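Local coordinates for putative heme binding protein (Tannerella forsythia, PDB 6EU8), which probably binds heme, as a member of the HmuY-like family of bacterial heme-binding lipoproteins, and is described here in its heme-free form, at residues E9-S14 with Y191-K196; Q34-R39 with A63-K68; H38-E43 with T129-A134; K106-K111 with V136-K141. All coordinates share one frame; numbering follows the deposited sequence.

Overall arrangement
Contacts 1, 3 and 4 are partly buried, whereas contact 2 lies on the surface. Contacts 1 and 4 belong to the large antiparallel sheet, their centres about 24 Å apart, and rest on antiparallel backbone pairing with apolar side-chain contacts. Contact 1 joins the two ends of the chain and encloses the other three in sequence. In contact 2 a carboxylate on strand 35-39 of the small sheet grips a loop. Contact 3 starts from that same strand and reaches the large sheet; its main direct bond is backbone to backbone, helped by a carboxylate, a hydroxyl and a water. Contacts 3 and 4 touch where strands 127-136 and 105-111 run side by side.

Contact 1. Residues E9-S14 with Y191-K196; sequences ETIKKS and YEFQPK
I11 and F193 face each other as an antiparallel hydrogen-bonded pair, I11 N giving to F193 O at 3.0 Å and F193 N giving to I11 O at 2.8 Å. The second such pair is K13 with Y191, where Y191 N meets K13 O at 2.9 Å. Between them K12 and E192 form a non-hydrogen-bonded pair, whose side chains lie together on the other side of the sheet. Two long, flexible chains suit this strip: the extended methylenes of K12 run against the carboxylate, K12 CD lying 3.6 Å from E192 OE2, while the opposite charges stay beyond salt-bridge range. E192 OE1 has a long, weak ion pair with K171 NZ. On the opposite face I11 CB and F193 CB lie 4.3 Å apart, an apolar contact, and K13 and Y191 share that face. The Y191 ring reaches back to its partner because CG sits between the backbone N and the carbonyl carbon (chi1 66°). K13 CA then covers one ring face, and Y191 OH comes 3.7 Å from K13 CB before bonding to L30 O. Where the pairing ends, P195, which has no N-H to offer a neighbouring strand, packs its CD 3.3 Å from E9 O. Strand 11-18 thus lies along strand 184-194, whose other neighbour is strand 169-178, reached through backbone bonds from E192 to K171 and from Q194 to Y169.

Contact 2. Residues Q34-R39 with A63-K68; sequences QTETHR and ADIKIK
On strand 35-39, an outermost strand of the four-stranded antiparallel sheet, the E36 carboxylate holds the backbone N-H groups of K66 and I67 in the loop before strand 71-74. Glutamate suits the place because its chain, extended beyond CG, carries two acceptors across to that loop. E36 OE1 takes K66 N at 3.0 Å on its syn lone pair. Its anti lone pair receives H38 NE2, nearly straight at 172° and in the plane of the imidazole; this His-carboxylate hydrogen bond steadies E36, since the oxygen is gripped from two directions and the carboxylate is hindered from turning. The other oxygen, E36 OE2, accepts from I67 N at 3.2 Å, met from above the carboxylate plane. Two successive amides of the loop therefore share one side chain. The two N-H donors and the histidine would be expected to stabilise the negative charge, which makes an ionised glutamate likely. H38 also touches the loop itself: H38 CE1 lies 3.4 Å from D64 O, and CD2 packs on I65 CG1. Further along, I67 touches both E36 and Q34. A chi1 of 61° swings I67 CG1 over its own backbone and brings CD1 to Q34 O, while I67 CG2 lies near E36 OE2 and 3.7 Å from Q34 NE2. Q34 OE1, which also bonds to T32 OG1, accepts from a water at 3.0 Å, and that water in turn accepts from K68 N at 3.1 Å.

Contact 3. Residues H38-E43 with T129-A134; sequences HRDFSE and TVAGMA
S42 meets the segment 129-134 with every atom of its short side chain. S42 CB lies 3.4 Å from M133 O, and beyond it a chi1 of 73° points OG at A131 and G132. There S42 OG comes 3.4 Å from A131 CB and takes a weak bond from G132 N. S42 OG donates in turn to D40 OD1 at 2.7 Å, on the syn lone pair of that oxygen. Serine fits because it is small enough to sit beside the strand and can give one bond while receiving another. D40 OD1 also accepts S42 N, from above the carboxylate plane, which closes an Asx turn at the bend where the chain leaves strand 35-39. W44 NE1 is a further donor to this oxygen, and W25 NE1 binds OD2, so the buried carboxylate is well supplied with donors and probably stays charged. D40 OD2 reaches the opposite segment through a water, which donates to it and, at 2.8 Å, to M133 O. The main direct bond is of backbone to backbone: G132 N gives to E43 O at 2.8 Å with its N-H bent (135°), the same N-H that makes the weak bond to S42 OG. Glycine suits this point, since a side chain there would point toward E43 O. The contact lies where the chain leaves the small sheet for strand 44-48, which pairs with strand 127-136, while M133 on that strand packs against E109 and K111 of strand 105-111.

Contact 4. Residues K106-K111 with V136-K141; sequences KDVEIK and VNPVLK
V108 and V136 make the backbone part of this contact, an antiparallel hydrogen-bonded pair in which V108 N gives to V136 O at 2.9 Å and V136 N returns a bond to V108 O at 3.1 Å. Just beyond the pair, D107 CA adds a CA-H...O contact to V136 O. The polar part is carried by D107 and N137, whose side chains meet at about a right angle with carboxylate and amide planes 75° apart. N137 ND2 approaches D107 OD1 at 2.9 Å on its anti lone pair, and the oxygen lies in the plane of the amide. With CG placed anti to the backbone N (chi1 -169°), the N137 amide can serve both segments: ND2 also bonds K105 O, while N137 OD1 turns back to L140 N at 3.0 Å. Asparagine suits this spot since one flat group offers donors on one side and an acceptor on the other. D107 OD1 also bonds T80 OG1, so one oxygen is held by both N137 and T80, and a long, weak ion pair links OD2 to R79. In the apolar part, V136 CG1 and I110 CD1 meet at 4.1 Å. V108 CG2 packs on V136 CG2 on the side these valines share; beta-branched residues fit such extended pairing. Separately, V108 CG1 touches P138 CG at 4.2 Å. P138 also rests its CD 3.5 Å from K106 O. Strand 127-136 thus ends its pairing with strand 105-111 and turns away through an Asx motif at N137, leading into the 3-10 turn at L140 and K141.

Contact 1. Residues E9-S14 with Y191-K196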
loop_
_atom_site.group_PDB
_atom_site.type_symbol
_atom_site.label_atom_id
_atom_site.label_comp_id
_atom_site.label_asym_id
_atom_site.label_seq_id
_atom_site.Cartn_x
_atom_site.Cartn_y
_atom_site.Cartn_z
ATOM N N GLU A 9 14.616 -1.070 21.125
ATOM C CA GLU A 9 14.164 -2.435 20.902
ATOM C C GLU A 9 13.444 -2.520 19.550
ATOM O O GLU A 9 12.723 -1.591 19.167
ATOM C CB GLU A 9 13.227 -2.888 22.035
ATOM C CG GLU A 9 13.924 -3.098 23.376
ATOM C CD GLU A 9 14.856 -4.299 23.355
ATOM O OE1 GLU A 9 14.343 -5.438 23.309
ATOM O OE2 GLU A 9 16.096 -4.106 23.370
ATOM N N THR A 10 13.674 -3.624 18.835
ATOM C CA THR A 10 12.925 -3.945 17.600
ATOM C C THR A 10 11.476 -4.260 17.939
ATOM O O THR A 10 11.196 -4.902 18.952
ATOM C CB THR A 10 13.568 -5.149 16.874
ATOM O OG1 THR A 10 14.947 -4.882 16.659
ATOM C CG2 THR A 10 12.925 -5.409 15.519
ATOM N N ILE A 11 10.556 -3.790 17.093
ATOM C CA ILE A 11 9.131 -4.004 17.253
ATOM C C ILE A 11 8.793 -5.111 16.238
ATOM O O ILE A 11 9.028 -4.945 15.043
ATOM C CB ILE A 11 8.343 -2.698 16.966
ATOM C CG1 ILE A 11 8.846 -1.529 17.845
ATOM C CG2 ILE A 11 6.847 -2.888 17.156
ATOM C CD1 ILE A 11 8.627 -1.701 19.338
ATOM N N LYS A 12 8.316 -6.251 16.736
ATOM C CA LYS A 12 8.003 -7.426 15.911
ATOM C C LYS A 12 6.523 -7.718 16.068
ATOM O O LYS A 12 6.069 -8.076 17.158
ATOM C CB LYS A 12 8.845 -8.628 16.343
ATOM C CG LYS A 12 10.338 -8.388 16.304
ATOM C CD LYS A 12 11.121 -9.674 16.547
ATOM C CE LYS A 12 12.618 -9.419 16.578
ATOM N NZ LYS A 12 13.384 -10.667 16.847
ATOM N N LYS A 13 5.743 -7.537 14.995
ATOM C CA LYS A 13 4.284 -7.627 15.067
ATOM C C LYS A 13 3.720 -8.126 13.734
ATOM O O LYS A 13 4.445 -8.194 12.726
ATOM C CB LYS A 13 3.635 -6.269 15.384
ATOM C CG LYS A 13 4.039 -5.591 16.687
ATOM C CD LYS A 13 3.417 -6.297 17.889
ATOM C CE LYS A 13 3.851 -5.669 19.212
ATOM N NZ LYS A 13 3.287 -4.302 19.392
ATOM N N SER A 14 2.435 -8.467 13.780
ATOM C CA SER A 14 1.627 -8.816 12.600
ATOM C C SER A 14 0.469 -7.838 12.527
ATOM O O SER A 14 0.019 -7.350 13.553
ATOM C CB SER A 14 1.097 -10.245 12.707
ATOM O OG SER A 14 2.147 -11.201 12.758
ATOM N N TYR A 191 6.023 -8.041 10.355
ATOM C CA TYR A 191 7.147 -7.131 10.189
ATOM C C TYR A 191 8.101 -7.055 11.400
ATOM O O TYR A 191 7.709 -7.410 12.502
ATOM C CB TYR A 191 6.667 -5.705 9.808
ATOM C CG TYR A 191 5.880 -4.995 10.857
ATOM C CD1 TYR A 191 4.507 -5.147 10.970
ATOM C CD2 TYR A 191 6.520 -4.139 11.771
ATOM C CE1 TYR A 191 3.777 -4.454 11.935
ATOM C CE2 TYR A 191 5.809 -3.476 12.726
ATOM C CZ TYR A 191 4.456 -3.613 12.805
ATOM O OH TYR A 191 3.757 -2.931 13.764
ATOM N N GLU A 192 9.302 -6.573 11.146
ATOM C CA GLU A 192 10.292 -6.239 12.199
ATOM C C GLU A 192 10.778 -4.796 11.924
ATOM O O GLU A 192 11.489 -4.552 10.952
ATOM C CB GLU A 192 11.447 -7.264 12.218
ATOM C CG GLU A 192 10.969 -8.697 12.437
ATOM C CD GLU A 192 12.077 -9.701 12.769
ATOM O OE1 GLU A 192 13.265 -9.390 12.587
ATOM O OE2 GLU A 192 11.726 -10.832 13.203
ATOM N N PHE A 193 10.370 -3.862 12.784
ATOM C CA PHE A 193 10.644 -2.409 12.630
ATOM C C PHE A 193 11.759 -1.985 13.594
ATOM O O PHE A 193 11.634 -2.270 14.773
ATOM C CB PHE A 193 9.367 -1.624 12.955
ATOM C CG PHE A 193 9.515 -0.122 12.908
ATOM C CD1 PHE A 193 9.331 0.590 11.728
ATOM C CD2 PHE A 193 9.797 0.587 14.065
ATOM C CE1 PHE A 193 9.455 1.971 11.685
ATOM C CE2 PHE A 193 9.914 1.963 14.033
ATOM C CZ PHE A 193 9.756 2.663 12.845
ATOM N N GLN A 194 12.785 -1.315 13.067
ATOM C CA GLN A 194 13.876 -0.732 13.884
ATOM C C GLN A 194 13.648 0.792 14.097
ATOM O O GLN A 194 13.925 1.551 13.165
ATOM C CB GLN A 194 15.216 -0.981 13.195
ATOM C CG GLN A 194 16.423 -0.406 13.956
ATOM C CD GLN A 194 16.504 -0.899 15.394
ATOM O OE1 GLN A 194 16.758 -2.076 15.635
ATOM N NE2 GLN A 194 16.247 -0.005 16.356
ATOM N N PRO A 195 13.192 1.223 15.317
ATOM C CA PRO A 195 13.046 2.667 15.578
ATOM C C PRO A 195 14.382 3.405 15.693
ATOM O O PRO A 195 15.417 2.795 16.000
ATOM C CB PRO A 195 12.280 2.739 16.906
ATOM C CG PRO A 195 11.879 1.341 17.242
ATOM C CD PRO A 195 12.793 0.433 16.502
ATOM N N LYS A 196 14.343 4.705 15.415
ATOM C CA LYS A 196 15.475 5.605 15.661
ATOM C C LYS A 196 15.126 6.518 16.830
ATOM O O LYS A 196 13.999 6.555 17.330
ATOM C CB LYS A 196 15.791 6.453 14.417
ATOM C CG LYS A 196 16.654 5.759 13.374
ATOM C CD LYS A 196 18.026 5.420 13.942
ATOM C CE LYS A 196 19.088 5.331 12.865
ATOM N NZ LYS A 196 18.765 4.256 11.891
ATOM O OXT LYS A 196 15.990 7.247 17.316
#

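Contact 2. Residues Q34-R39 with A63-K68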
loop_
_atom_site.group_PDB
_atom_site.type_symbol
_atom_site.label_atom_id
_atom_site.label_comp_id
_atom_site.label_asym_id
_atom_site.label_seq_id
_atom_site.Cartn_x
_atom_site.Cartn_y
_atom_site.Cartn_z
ATOM N N GLN A 34 -0.820 1.977 15.336
ATOM C CA GLN A 34 -2.015 2.767 15.059
ATOM C C GLN A 34 -2.279 2.796 13.545
ATOM O O GLN A 34 -1.318 2.763 12.761
ATOM C CB GLN A 34 -1.813 4.222 15.471
ATOM C CG GLN A 34 -1.576 4.519 16.948
ATOM C CD GLN A 34 -0.950 5.907 17.132
ATOM O OE1 GLN A 34 0.173 6.172 16.673
ATOM N NE2 GLN A 34 -1.690 6.812 17.767
ATOM N N THR A 35 -3.565 2.868 13.190
ATOM C CA THR A 35 -4.015 3.047 11.793
ATOM C C THR A 35 -5.129 4.084 11.694
ATOM O O THR A 35 -5.814 4.354 12.691
ATOM C CB THR A 35 -4.522 1.746 11.160
ATOM O OG1 THR A 35 -5.734 1.332 11.804
ATOM C CG2 THR A 35 -3.491 0.653 11.227
ATOM N N GLU A 36 -5.286 4.667 10.497
ATOM C CA GLU A 36 -6.350 5.638 10.157
ATOM C C GLU A 36 -6.765 5.425 8.709
ATOM O O GLU A 36 -5.898 5.268 7.839
ATOM C CB GLU A 36 -5.864 7.087 10.307
ATOM C CG GLU A 36 -6.345 7.826 11.546
ATOM C CD GLU A 36 -5.747 9.225 11.658
ATOM O OE1 GLU A 36 -5.873 10.057 10.727
ATOM O OE2 GLU A 36 -5.115 9.511 12.692
ATOM N N THR A 37 -8.074 5.418 8.464
ATOM C CA THR A 37 -8.611 5.226 7.129
ATOM C C THR A 37 -9.265 6.539 6.646
ATOM O O THR A 37 -10.114 7.108 7.353
ATOM C CB THR A 37 -9.598 4.043 7.076
ATOM O OG1 THR A 37 -8.932 2.833 7.493
ATOM C CG2 THR A 37 -10.178 3.839 5.687
ATOM N N HIS A 38 -8.889 7.026 5.455
ATOM C CA HIS A 38 -9.480 8.249 4.882
ATOM C C HIS A 38 -9.720 8.083 3.386
ATOM O O HIS A 38 -8.947 7.409 2.697
ATOM C CB HIS A 38 -8.556 9.449 5.019
ATOM C CG HIS A 38 -8.233 9.819 6.434
ATOM N ND1 HIS A 38 -9.032 10.663 7.175
ATOM C CD2 HIS A 38 -7.221 9.440 7.244
ATOM C CE1 HIS A 38 -8.505 10.811 8.380
ATOM N NE2 HIS A 38 -7.410 10.074 8.453
ATOM N N ARG A 39 -10.784 8.699 2.887
ATOM C CA ARG A 39 -11.070 8.773 1.457
ATOM C C ARG A 39 -9.913 9.461 0.715
ATOM O O ARG A 39 -9.371 10.465 1.193
ATOM C CB ARG A 39 -12.383 9.557 1.229
ATOM C CG ARG A 39 -12.835 9.709 -0.219
ATOM C CD ARG A 39 -14.129 10.535 -0.295
ATOM N NE ARG A 39 -14.633 10.796 -1.643
ATOM C CZ ARG A 39 -14.129 11.678 -2.497
ATOM N NH1 ARG A 39 -13.078 12.388 -2.150
ATOM N NH2 ARG A 39 -14.669 11.835 -3.704
ATOM N N ALA A 63 -3.314 16.700 5.684
ATOM C CA ALA A 63 -3.394 17.319 7.017
ATOM C C ALA A 63 -4.492 16.735 7.917
ATOM O O ALA A 63 -4.407 16.845 9.141
ATOM C CB ALA A 63 -3.552 18.834 6.893
ATOM N N ASP A 64 -5.508 16.102 7.326
ATOM C CA ASP A 64 -6.530 15.363 8.085
ATOM C C ASP A 64 -6.036 14.087 8.767
ATOM O O ASP A 64 -6.775 13.502 9.561
ATOM C CB ASP A 64 -7.716 14.996 7.187
ATOM C CG ASP A 64 -8.377 16.209 6.548
ATOM O OD1 ASP A 64 -8.206 17.320 7.062
ATOM O OD2 ASP A 64 -9.086 16.052 5.536
ATOM N N ILE A 65 -4.826 13.632 8.432
ATOM C CA ILE A 65 -4.249 12.440 9.051
ATOM C C ILE A 65 -3.580 12.871 10.355
ATOM O O ILE A 65 -2.631 13.652 10.337
ATOM C CB ILE A 65 -3.193 11.738 8.156
ATOM C CG1 ILE A 65 -3.746 11.421 6.756
ATOM C CG2 ILE A 65 -2.712 10.458 8.844
ATOM C CD1 ILE A 65 -2.667 11.121 5.736
ATOM N N LYS A 66 -4.063 12.356 11.478
ATOM C CA LYS A 66 -3.536 12.780 12.795
ATOM C C LYS A 66 -2.278 12.021 13.243
ATOM O O LYS A 66 -1.373 12.621 13.845
ATOM C CB LYS A 66 -4.642 12.701 13.854
ATOM C CG LYS A 66 -5.948 13.384 13.450
ATOM C CD LYS A 66 -5.717 14.761 12.827
ATOM C CE LYS A 66 -7.006 15.555 12.669
ATOM N NZ LYS A 66 -6.767 16.830 11.932
ATOM N N ILE A 67 -2.207 10.722 12.949
ATOM C CA ILE A 67 -1.046 9.903 13.337
ATOM C C ILE A 67 0.164 10.142 12.447
ATOM O O ILE A 67 0.005 10.528 11.283
ATOM C CB ILE A 67 -1.375 8.378 13.387
ATOM C CG1 ILE A 67 -1.830 7.805 12.023
ATOM C CG2 ILE A 67 -2.446 8.086 14.431
ATOM C CD1 ILE A 67 -1.943 6.293 12.021
ATOM N N LYS A 68 1.370 9.897 12.981
ATOM C CA LYS A 68 2.546 9.632 12.152
ATOM C C LYS A 68 2.321 8.277 11.473
ATOM O O LYS A 68 1.638 7.431 12.029
ATOM C CB LYS A 68 3.838 9.554 12.984
ATOM C CG LYS A 68 4.401 10.903 13.420
ATOM C CD LYS A 68 5.732 10.704 14.139
ATOM C CE LYS A 68 6.447 12.017 14.429
ATOM N NZ LYS A 68 5.946 12.625 15.691
HETATM O O HOH W 1 1.502 8.677 15.850
#

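Contact 3. Residues H38-E43 with T129-A134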
loop_
_atom_site.group_PDB
_atom_site.type_symbol
_atom_site.label_atom_id
_atom_site.label_comp_id
_atom_site.label_asym_id
_atom_site.label_seq_id
_atom_site.Cartn_x
_atom_site.Cartn_y
_atom_site.Cartn_z
ATOM N N HIS A 38 -8.889 7.026 5.455
ATOM C CA HIS A 38 -9.480 8.249 4.882
ATOM C C HIS A 38 -9.720 8.083 3.386
ATOM O O HIS A 38 -8.947 7.409 2.697
ATOM C CB HIS A 38 -8.556 9.449 5.019
ATOM C CG HIS A 38 -8.233 9.819 6.434
ATOM N ND1 HIS A 38 -9.032 10.663 7.175
ATOM C CD2 HIS A 38 -7.221 9.440 7.244
ATOM C CE1 HIS A 38 -8.505 10.811 8.380
ATOM N NE2 HIS A 38 -7.410 10.074 8.453
ATOM N N ARG A 39 -10.784 8.699 2.887
ATOM C CA ARG A 39 -11.070 8.773 1.457
ATOM C C ARG A 39 -9.913 9.461 0.715
ATOM O O ARG A 39 -9.371 10.465 1.193
ATOM C CB ARG A 39 -12.383 9.557 1.229
ATOM C CG ARG A 39 -12.835 9.709 -0.219
ATOM C CD ARG A 39 -14.129 10.535 -0.295
ATOM N NE ARG A 39 -14.633 10.796 -1.643
ATOM C CZ ARG A 39 -14.129 11.678 -2.497
ATOM N NH1 ARG A 39 -13.078 12.388 -2.150
ATOM N NH2 ARG A 39 -14.669 11.835 -3.704
ATOM N N ASP A 40 -9.508 8.892 -0.418
ATOM C CA ASP A 40 -8.469 9.483 -1.293
ATOM C C ASP A 40 -8.704 10.981 -1.497
ATOM O O ASP A 40 -9.850 11.388 -1.732
ATOM C CB ASP A 40 -8.404 8.692 -2.618
ATOM C CG ASP A 40 -7.410 9.263 -3.611
ATOM O OD1 ASP A 40 -7.753 10.268 -4.264
ATOM O OD2 ASP A 40 -6.283 8.695 -3.734
ATOM N N PHE A 41 -7.622 11.784 -1.400
ATOM C CA PHE A 41 -7.674 13.270 -1.398
ATOM C C PHE A 41 -7.524 13.965 -2.760
ATOM O O PHE A 41 -7.545 15.207 -2.833
ATOM C CB PHE A 41 -6.598 13.854 -0.407
ATOM C CG PHE A 41 -6.693 13.316 1.013
ATOM C CD1 PHE A 41 -7.828 13.526 1.779
ATOM C CD2 PHE A 41 -5.655 12.599 1.587
ATOM C CE1 PHE A 41 -7.921 13.050 3.086
ATOM C CE2 PHE A 41 -5.756 12.083 2.888
ATOM C CZ PHE A 41 -6.907 12.306 3.625
ATOM N N SER A 42 -7.420 13.207 -3.860
ATOM C CA SER A 42 -7.221 13.803 -5.172
ATOM C C SER A 42 -8.555 14.265 -5.809
ATOM O O SER A 42 -9.630 13.907 -5.335
ATOM C CB SER A 42 -6.476 12.820 -6.076
ATOM O OG SER A 42 -7.288 11.745 -6.482
ATOM N N GLU A 43 -8.464 15.046 -6.886
ATOM C CA GLU A 43 -9.634 15.288 -7.721
ATOM C C GLU A 43 -9.918 13.968 -8.492
ATOM O O GLU A 43 -9.020 13.399 -9.092
ATOM C CB GLU A 43 -9.436 16.463 -8.691
ATOM C CG GLU A 43 -10.669 16.726 -9.528
ATOM C CD GLU A 43 -10.516 17.947 -10.404
ATOM O OE1 GLU A 43 -9.953 17.834 -11.524
ATOM O OE2 GLU A 43 -10.929 19.033 -9.910
ATOM N N THR A 129 -14.127 5.261 -12.419
ATOM C CA THR A 129 -13.541 6.491 -11.805
ATOM C C THR A 129 -12.113 6.233 -11.327
ATOM O O THR A 129 -11.839 5.232 -10.657
ATOM C CB THR A 129 -14.408 6.960 -10.637
ATOM O OG1 THR A 129 -15.781 7.022 -11.075
ATOM C CG2 THR A 129 -14.005 8.389 -10.148
ATOM N N VAL A 130 -11.214 7.160 -11.649
ATOM C CA VAL A 130 -9.783 7.097 -11.243
ATOM C C VAL A 130 -9.352 8.334 -10.435
ATOM O O VAL A 130 -9.907 9.412 -10.562
ATOM C CB VAL A 130 -8.853 6.940 -12.445
ATOM C CG1 VAL A 130 -9.060 5.567 -13.110
ATOM C CG2 VAL A 130 -9.061 8.033 -13.481
ATOM N N ALA A 131 -8.320 8.139 -9.613
ATOM C CA ALA A 131 -7.675 9.249 -8.879
ATOM C C ALA A 131 -6.931 10.140 -9.858
ATOM O O ALA A 131 -6.163 9.659 -10.681
ATOM C CB ALA A 131 -6.732 8.681 -7.851
ATOM N N GLY A 132 -7.134 11.465 -9.786
ATOM C CA GLY A 132 -6.389 12.362 -10.698
ATOM C C GLY A 132 -4.877 12.212 -10.581
ATOM O O GLY A 132 -4.153 12.198 -11.582
ATOM N N MET A 133 -4.394 12.090 -9.348
ATOM C CA MET A 133 -3.026 11.772 -9.071
ATOM C C MET A 133 -2.949 10.877 -7.834
ATOM O O MET A 133 -3.671 11.135 -6.882
ATOM C CB MET A 133 -2.280 13.089 -8.750
ATOM C CG MET A 133 -2.095 14.053 -9.907
ATOM S SD MET A 133 -1.038 13.518 -11.274
ATOM C CE MET A 133 0.097 12.385 -10.488
ATOM N N ALA A 134 -2.094 9.863 -7.872
ATOM C CA ALA A 134 -1.838 9.002 -6.727
ATOM C C ALA A 134 -0.361 8.594 -6.674
ATOM O O ALA A 134 0.335 8.605 -7.689
ATOM C CB ALA A 134 -2.756 7.761 -6.733
HETATM O O HOH W 2 -4.144 10.171 -4.302
#

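Contact 4. Residues K106-K111 with V136-K141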
loop_
_atom_site.group_PDB
_atom_site.type_symbol
_atom_site.label_atom_id
_atom_site.label_comp_id
_atom_site.label_asym_id
_atom_site.label_seq_id
_atom_site.Cartn_x
_atom_site.Cartn_y
_atom_site.Cartn_z
ATOM N N LYS A 106 12.010 4.989 -4.555
ATOM C CA LYS A 106 10.997 5.876 -3.976
ATOM C C LYS A 106 9.640 5.688 -4.700
ATOM O O LYS A 106 9.558 5.071 -5.756
ATOM C CB LYS A 106 11.418 7.352 -4.092
ATOM C CG LYS A 106 12.640 7.728 -3.248
ATOM C CD LYS A 106 13.263 9.034 -3.722
ATOM C CE LYS A 106 14.671 9.212 -3.160
ATOM N NZ LYS A 106 14.674 9.237 -1.673
ATOM N N ASP A 107 8.590 6.210 -4.081
ATOM C CA ASP A 107 7.232 6.136 -4.676
ATOM C C ASP A 107 7.179 6.954 -5.973
ATOM O O ASP A 107 7.916 7.971 -6.117
ATOM C CB ASP A 107 6.176 6.670 -3.737
ATOM C CG ASP A 107 5.995 5.858 -2.469
ATOM O OD1 ASP A 107 6.743 4.897 -2.155
ATOM O OD2 ASP A 107 5.091 6.263 -1.734
ATOM N N VAL A 108 6.306 6.538 -6.897
ATOM C CA VAL A 108 6.073 7.250 -8.167
ATOM C C VAL A 108 4.648 7.794 -8.203
ATOM O O VAL A 108 3.768 7.258 -7.535
ATOM C CB VAL A 108 6.348 6.378 -9.405
ATOM C CG1 VAL A 108 7.808 5.898 -9.392
ATOM C CG2 VAL A 108 5.395 5.199 -9.531
ATOM N N GLU A 109 4.450 8.863 -8.954
ATOM C CA GLU A 109 3.135 9.485 -9.166
ATOM C C GLU A 109 2.503 8.901 -10.409
ATOM O O GLU A 109 3.150 8.871 -11.481
ATOM C CB GLU A 109 3.266 11.010 -9.361
ATOM C CG GLU A 109 3.613 11.767 -8.084
ATOM C CD GLU A 109 3.471 13.283 -8.196
ATOM O OE1 GLU A 109 3.280 13.824 -9.313
ATOM O OE2 GLU A 109 3.547 13.941 -7.138
ATOM N N ILE A 110 1.238 8.466 -10.302
ATOM C CA ILE A 110 0.487 7.942 -11.444
ATOM C C ILE A 110 -0.777 8.788 -11.657
ATOM O O ILE A 110 -1.543 9.025 -10.715
ATOM C CB ILE A 110 0.173 6.446 -11.315
ATOM C CG1 ILE A 110 -0.599 6.119 -10.035
ATOM C CG2 ILE A 110 1.464 5.636 -11.350
ATOM C CD1 ILE A 110 -1.129 4.685 -10.028
ATOM N N LYS A 111 -0.974 9.235 -12.899
ATOM C CA LYS A 111 -2.049 10.137 -13.295
ATOM C C LYS A 111 -3.227 9.390 -13.960
ATOM O O LYS A 111 -3.035 8.661 -14.936
ATOM C CB LYS A 111 -1.484 11.144 -14.296
ATOM C CG LYS A 111 -2.435 12.240 -14.700
ATOM C CD LYS A 111 -1.781 13.160 -15.736
ATOM C CE LYS A 111 -2.764 14.149 -16.326
ATOM N NZ LYS A 111 -2.061 15.051 -17.288
ATOM N N VAL A 136 2.289 5.515 -5.511
ATOM C CA VAL A 136 2.414 4.083 -5.285
ATOM C C VAL A 136 3.901 3.711 -5.341
ATOM O O VAL A 136 4.653 4.297 -6.126
ATOM C CB VAL A 136 1.608 3.235 -6.320
ATOM C CG1 VAL A 136 0.120 3.585 -6.236
ATOM C CG2 VAL A 136 2.109 3.429 -7.752
ATOM N N ASN A 137 4.319 2.720 -4.581
ATOM C CA ASN A 137 5.715 2.274 -4.631
ATOM C C ASN A 137 5.862 1.129 -5.631
ATOM O O ASN A 137 5.160 0.106 -5.496
ATOM C CB ASN A 137 6.199 1.832 -3.258
ATOM C CG ASN A 137 7.704 1.632 -3.249
ATOM O OD1 ASN A 137 8.205 0.579 -3.591
ATOM N ND2 ASN A 137 8.418 2.700 -2.938
ATOM N N PRO A 138 6.749 1.276 -6.647
ATOM C CA PRO A 138 6.841 0.268 -7.712
ATOM C C PRO A 138 7.531 -1.043 -7.289
ATOM O O PRO A 138 7.360 -2.055 -7.969
ATOM C CB PRO A 138 7.654 0.991 -8.792
ATOM C CG PRO A 138 8.492 1.941 -8.035
ATOM C CD PRO A 138 7.660 2.405 -6.892
ATOM N N VAL A 139 8.324 -1.021 -6.204
ATOM C CA VAL A 139 8.902 -2.230 -5.626
ATOM C C VAL A 139 7.841 -2.970 -4.774
ATOM O O VAL A 139 7.587 -4.161 -4.985
ATOM C CB VAL A 139 10.208 -1.934 -4.812
ATOM C CG1 VAL A 139 10.644 -3.144 -3.976
ATOM C CG2 VAL A 139 11.323 -1.485 -5.769
ATOM N N LEU A 140 7.183 -2.265 -3.861
ATOM C CA LEU A 140 6.198 -2.924 -3.008
ATOM C C LEU A 140 5.026 -3.488 -3.808
ATOM O O LEU A 140 4.440 -4.449 -3.371
ATOM C CB LEU A 140 5.738 -2.007 -1.880
ATOM C CG LEU A 140 6.855 -1.621 -0.890
ATOM C CD1 LEU A 140 6.401 -0.502 0.044
ATOM C CD2 LEU A 140 7.345 -2.830 -0.124
ATOM N N LYS A 141 4.743 -2.932 -4.979
ATOM C CA LYS A 141 3.638 -3.447 -5.852
ATOM C C LYS A 141 3.851 -4.909 -6.203
ATOM O O LYS A 141 2.878 -5.671 -6.378
ATOM C CB LYS A 141 3.570 -2.618 -7.131
ATOM C CG LYS A 141 2.368 -2.876 -8.051
ATOM C CD LYS A 141 2.549 -2.157 -9.392
ATOM C CE LYS A 141 1.638 -2.698 -10.479
ATOM N NZ LYS A 141 0.318 -2.037 -10.450
#